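Local coordinates for SnoaL-like domain-containing protein (PDB 3FLJ), which is of unknown function but has the cystatin-like fold of the SnoaL-like family, whose cone-shaped barrel often houses a ligand pocket, at residues A[20-32]-A[107-120]. Residues are numbered along the deposited sequence; the frame is centred on the assembly and turned at random. Where two conformers were deposited one is given.
Sequences MHPTIARMQEVVA and DLITLNEGGLIQDF
Helix 22-31 lies against the concave face of the curved sheet in this cystatin-like fold, and here His21, Thr23, Ile24 and Met27 settle onto the antiparallel hairpin of strands 107-111 and 117-120. At the N-terminal end, Leu111 CD1 sits over the centre of the His21 ring, a CH-pi contact 3.5 Å from the centroid and only 8° off the normal; Pro22 CD lies over the opposite face. The ring is turned back to the helix start by a chi1 of -168°, which leaves CG opposite the backbone N, and His21 ND1 accepts from Thr23 N at 3.2 Å, capping the helix through an N-H that lies close to the ring plane. Cut back to alanine, this position would probably leave Thr23 N without its capping acceptor and Leu111 CD1 without the ring face it rests on. Thr23 OG1 donates to Gly115 O at 2.6 Å, tilted out of the carbonyl plane, and so ties the helix start to the type I turn 112-115. Gly115, at positive phi, brings its backbone close to the same ring, its CA 3.9 Å from His21 NE2.

Deeper in, Met27 runs fully extended, chi1 179°, and meets Ile109 tip to tip: its CE packs tightly on Ile109 CD1 at 3.4 Å and reaches Phe120 CZ at 3.7 Å, while its SE touches Ile117 CD1 at 3.9 Å, the two side chains crossing at about a right angle. The Ile24 and Ile109 side chains slide past each other in opposite directions, Ile24 CD1 4.0 Å from Ile109 CG2, and Trp90 of the next strand continues this apolar floor. The chemistry is thus divided: the Thr23 hydrogen bond and the His21-Leu111 CH-pi contact hold the helix start to the hairpin end, while deeper in the contact rests on close-fitting aliphatic, aromatic and selenomethionine groups.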
loop_
_atom_site.group_PDB
_atom_site.type_symbol
_atom_site.label_atom_id
_atom_site.label_comp_id
_atom_site.label_asym_id
_atom_site.label_seq_id
_atom_site.Cartn_x
_atom_site.Cartn_y
_atom_site.Cartn_z
HETATM N N MSE A 20 -12.753 -2.536 16.925
HETATM C CA MSE A 20 -12.630 -1.330 16.096
HETATM C C MSE A 20 -12.328 -0.104 16.954
HETATM O O MSE A 20 -13.101 0.199 17.854
HETATM C CB MSE A 20 -13.960 -1.074 15.352
HETATM C CG MSE A 20 -14.050 0.211 14.570
HETATM SE SE MSE A 20 -12.930 0.123 13.047
HETATM C CE MSE A 20 -14.294 0.068 11.895
ATOM N N HIS A 21 -11.275 0.642 16.615
ATOM C CA HIS A 21 -10.977 1.920 17.292
ATOM C C HIS A 21 -11.963 2.998 16.728
ATOM O O HIS A 21 -12.140 3.058 15.508
ATOM C CB HIS A 21 -9.522 2.358 17.068
ATOM C CG HIS A 21 -9.109 3.485 17.956
ATOM N ND1 HIS A 21 -9.530 4.778 17.753
ATOM C CD2 HIS A 21 -8.350 3.508 19.078
ATOM C CE1 HIS A 21 -9.058 5.552 18.715
ATOM N NE2 HIS A 21 -8.324 4.808 19.524
ATOM N N PRO A 22 -12.601 3.834 17.586
ATOM C CA PRO A 22 -13.557 4.875 17.139
ATOM C C PRO A 22 -13.077 5.842 16.059
ATOM O O PRO A 22 -13.853 6.206 15.178
ATOM C CB PRO A 22 -13.844 5.654 18.424
ATOM C CG PRO A 22 -13.623 4.721 19.474
ATOM C CD PRO A 22 -12.517 3.832 19.059
ATOM N N THR A 23 -11.829 6.293 16.175
ATOM C CA THR A 23 -11.186 7.152 15.162
ATOM C C THR A 23 -11.118 6.507 13.786
ATOM O O THR A 23 -11.309 7.195 12.777
ATOM C CB THR A 23 -9.765 7.579 15.591
ATOM O OG1 THR A 23 -9.857 8.235 16.858
ATOM C CG2 THR A 23 -9.105 8.531 14.560
ATOM N N ILE A 24 -10.851 5.200 13.760
ATOM C CA ILE A 24 -10.789 4.420 12.514
ATOM C C ILE A 24 -12.201 4.310 11.901
ATOM O O ILE A 24 -12.341 4.470 10.690
ATOM C CB ILE A 24 -10.123 3.025 12.731
ATOM C CG1 ILE A 24 -8.687 3.191 13.257
ATOM C CG2 ILE A 24 -10.147 2.166 11.456
ATOM C CD1 ILE A 24 -7.725 3.948 12.352
ATOM N N ALA A 25 -13.222 4.067 12.728
ATOM C CA ALA A 25 -14.635 4.058 12.275
ATOM C C ALA A 25 -15.046 5.431 11.689
ATOM O O ALA A 25 -15.598 5.485 10.581
ATOM C CB ALA A 25 -15.585 3.661 13.424
ATOM N N ARG A 26 -14.730 6.510 12.427
ATOM C CA ARG A 26 -15.056 7.885 11.996
ATOM C C ARG A 26 -14.320 8.287 10.702
ATOM O O ARG A 26 -14.902 8.938 9.828
ATOM C CB ARG A 26 -14.802 8.893 13.140
ATOM C CG ARG A 26 -15.179 10.370 12.869
ATOM C CD ARG A 26 -16.605 10.571 12.333
ATOM N NE ARG A 26 -16.922 11.992 12.173
ATOM C CZ ARG A 26 -17.942 12.499 11.463
ATOM N NH1 ARG A 26 -18.821 11.727 10.801
ATOM N NH2 ARG A 26 -18.088 13.829 11.408
HETATM N N MSE A 27 -13.059 7.894 10.587
HETATM C CA MSE A 27 -12.223 8.160 9.407
HETATM C C MSE A 27 -12.806 7.615 8.089
HETATM O O MSE A 27 -12.684 8.277 7.057
HETATM C CB MSE A 27 -10.838 7.552 9.667
HETATM C CG MSE A 27 -9.825 7.659 8.633
HETATM SE SE MSE A 27 -8.353 6.599 9.228
HETATM C CE MSE A 27 -7.492 6.875 7.616
ATOM N N GLN A 28 -13.416 6.423 8.137
ATOM C CA GLN A 28 -13.998 5.772 6.943
ATOM C C GLN A 28 -15.089 6.622 6.313
ATOM O O GLN A 28 -15.040 6.911 5.114
ATOM C CB GLN A 28 -14.563 4.394 7.269
ATOM C CG GLN A 28 -13.505 3.375 7.586
ATOM C CD GLN A 28 -14.098 2.081 8.105
ATOM O OE1 GLN A 28 -13.827 1.678 9.237
ATOM N NE2 GLN A 28 -14.945 1.449 7.300
ATOM N N GLU A 29 -16.042 7.022 7.146
ATOM C CA GLU A 29 -17.146 7.899 6.721
ATOM C C GLU A 29 -16.763 9.332 6.266
ATOM O O GLU A 29 -17.490 9.899 5.446
ATOM C CB GLU A 29 -18.301 7.900 7.764
ATOM C CG GLU A 29 -17.982 8.266 9.252
ATOM C CD GLU A 29 -19.100 7.905 10.257
ATOM O OE1 GLU A 29 -20.077 7.202 9.899
ATOM O OE2 GLU A 29 -18.980 8.305 11.440
ATOM N N VAL A 30 -15.608 9.852 6.713
ATOM C CA VAL A 30 -15.148 11.240 6.459
ATOM C C VAL A 30 -14.080 11.405 5.356
ATOM O O VAL A 30 -14.176 12.351 4.560
ATOM C CB VAL A 30 -14.633 11.867 7.805
ATOM C CG1 VAL A 30 -13.942 13.201 7.609
ATOM C CG2 VAL A 30 -15.781 12.019 8.777
ATOM N N VAL A 31 -13.053 10.543 5.356
ATOM C CA VAL A 31 -11.935 10.587 4.360
ATOM C C VAL A 31 -12.421 10.382 2.908
ATOM O O VAL A 31 -11.921 11.062 1.986
ATOM C CB VAL A 31 -10.775 9.589 4.732
ATOM C CG1 VAL A 31 -9.728 9.455 3.624
ATOM C CG2 VAL A 31 -10.097 10.038 6.010
ATOM N N ALA A 32 -13.383 9.456 2.737
ATOM C CA ALA A 32 -14.056 9.180 1.444
ATOM C C ALA A 32 -14.624 10.473 0.819
ATOM O O ALA A 32 -14.218 10.866 -0.287
ATOM C CB ALA A 32 -15.190 8.143 1.630
ATOM N N ASP A 107 -4.217 3.159 3.305
ATOM C CA ASP A 107 -3.928 4.235 4.263
ATOM C C ASP A 107 -3.296 3.543 5.473
ATOM O O ASP A 107 -3.978 2.789 6.174
ATOM C CB ASP A 107 -5.208 4.975 4.696
ATOM C CG ASP A 107 -5.902 5.702 3.544
ATOM O OD1 ASP A 107 -5.218 6.196 2.617
ATOM O OD2 ASP A 107 -7.141 5.820 3.595
ATOM N N LEU A 108 -2.001 3.779 5.699
ATOM C CA LEU A 108 -1.266 3.218 6.846
ATOM C C LEU A 108 -1.381 4.237 7.969
ATOM O O LEU A 108 -0.801 5.327 7.874
ATOM C CB LEU A 108 0.194 2.934 6.501
ATOM C CG LEU A 108 0.429 1.826 5.471
ATOM C CD1 LEU A 108 1.866 1.875 4.928
ATOM C CD2 LEU A 108 0.088 0.445 6.073
ATOM N N ILE A 109 -2.116 3.875 9.022
ATOM C CA ILE A 109 -2.423 4.775 10.136
ATOM C C ILE A 109 -1.774 4.322 11.428
ATOM O O ILE A 109 -1.860 3.141 11.769
ATOM C CB ILE A 109 -3.957 4.887 10.352
ATOM C CG1 ILE A 109 -4.664 5.417 9.091
ATOM C CG2 ILE A 109 -4.305 5.787 11.564
ATOM C CD1 ILE A 109 -4.258 6.813 8.600
ATOM N N THR A 110 -1.129 5.271 12.116
ATOM C CA THR A 110 -0.579 5.090 13.460
ATOM C C THR A 110 -1.290 6.119 14.341
ATOM O O THR A 110 -1.221 7.327 14.056
ATOM C CB THR A 110 0.933 5.303 13.529
ATOM O OG1 THR A 110 1.559 4.559 12.475
ATOM C CG2 THR A 110 1.476 4.829 14.890
ATOM N N LEU A 111 -1.996 5.640 15.369
ATOM C CA LEU A 111 -2.696 6.508 16.323
ATOM C C LEU A 111 -1.780 6.800 17.507
ATOM O O LEU A 111 -0.902 5.992 17.834
ATOM C CB LEU A 111 -4.006 5.871 16.815
ATOM C CG LEU A 111 -5.034 5.469 15.736
ATOM C CD1 LEU A 111 -6.224 4.722 16.366
ATOM C CD2 LEU A 111 -5.516 6.669 14.920
ATOM N N ASN A 112 -1.976 7.962 18.127
ATOM C CA ASN A 112 -1.238 8.359 19.359
ATOM C C ASN A 112 -2.047 7.922 20.598
ATOM O O ASN A 112 -3.144 7.367 20.426
ATOM C CB ASN A 112 -0.869 9.865 19.348
ATOM C CG ASN A 112 -2.076 10.812 19.333
ATOM O OD1 ASN A 112 -3.201 10.455 19.688
ATOM N ND2 ASN A 112 -1.824 12.041 18.915
ATOM N N GLU A 113 -1.523 8.183 21.809
ATOM C CA GLU A 113 -2.183 7.859 23.103
ATOM C C GLU A 113 -3.603 8.440 23.197
ATOM O O GLU A 113 -4.498 7.826 23.766
ATOM C CB GLU A 113 -1.327 8.376 24.288
ATOM C CG GLU A 113 -1.847 8.029 25.707
ATOM C CD GLU A 113 -0.974 8.571 26.839
ATOM O OE1 GLU A 113 0.259 8.668 26.687
ATOM O OE2 GLU A 113 -1.539 8.888 27.900
ATOM N N GLY A 114 -3.779 9.648 22.652
ATOM C CA GLY A 114 -5.076 10.337 22.623
ATOM C C GLY A 114 -6.071 9.837 21.568
ATOM O O GLY A 114 -7.178 10.366 21.487
ATOM N N GLY A 115 -5.692 8.845 20.752
ATOM C CA GLY A 115 -6.561 8.277 19.725
ATOM C C GLY A 115 -6.632 9.025 18.401
ATOM O O GLY A 115 -7.388 8.612 17.547
ATOM N N LEU A 116 -5.853 10.101 18.235
ATOM C CA LEU A 116 -5.826 10.902 17.002
ATOM C C LEU A 116 -4.782 10.329 16.044
ATOM O O LEU A 116 -3.856 9.622 16.469
ATOM C CB LEU A 116 -5.528 12.377 17.321
ATOM C CG LEU A 116 -6.523 13.086 18.253
ATOM C CD1 LEU A 116 -6.068 14.508 18.596
ATOM C CD2 LEU A 116 -7.939 13.112 17.680
ATOM N N ILE A 117 -4.933 10.653 14.756
ATOM C CA ILE A 117 -4.034 10.179 13.706
ATOM C C ILE A 117 -2.704 10.938 13.813
ATOM O O ILE A 117 -2.675 12.156 13.617
ATOM C CB ILE A 117 -4.656 10.343 12.283
ATOM C CG1 ILE A 117 -5.968 9.528 12.175
ATOM C CG2 ILE A 117 -3.661 9.908 11.204
ATOM C CD1 ILE A 117 -6.731 9.720 10.874
ATOM N N GLN A 118 -1.629 10.204 14.135
ATOM C CA GLN A 118 -0.275 10.755 14.292
ATOM C C GLN A 118 0.517 10.632 12.983
ATOM O O GLN A 118 1.203 11.573 12.612
ATOM C CB GLN A 118 0.470 10.050 15.433
ATOM C CG GLN A 118 1.796 10.712 15.861
ATOM C CD GLN A 118 1.614 12.134 16.423
ATOM O OE1 GLN A 118 1.150 12.317 17.554
ATOM N NE2 GLN A 118 1.989 13.140 15.628
ATOM N N ASP A 119 0.468 9.457 12.351
ATOM C CA ASP A 119 1.120 9.186 11.049
ATOM C C ASP A 119 0.083 8.617 10.095
ATOM O O ASP A 119 -0.660 7.718 10.478
ATOM C CB ASP A 119 2.257 8.189 11.186
ATOM C CG ASP A 119 3.376 8.708 12.048
ATOM O OD1 ASP A 119 4.072 9.628 11.600
ATOM O OD2 ASP A 119 3.567 8.171 13.150
ATOM N N PHE A 120 0.068 9.139 8.868
ATOM C CA PHE A 120 -0.878 8.779 7.804
ATOM C C PHE A 120 0.002 8.664 6.544
ATOM O O PHE A 120 0.411 9.679 5.976
ATOM C CB PHE A 120 -1.922 9.910 7.706
ATOM C CG PHE A 120 -3.176 9.584 6.904
ATOM C CD1 PHE A 120 -3.164 8.810 5.723
ATOM C CD2 PHE A 120 -4.397 10.165 7.293
ATOM C CE1 PHE A 120 -4.348 8.565 5.007
ATOM C CE2 PHE A 120 -5.587 9.922 6.570
ATOM C CZ PHE A 120 -5.551 9.123 5.420
#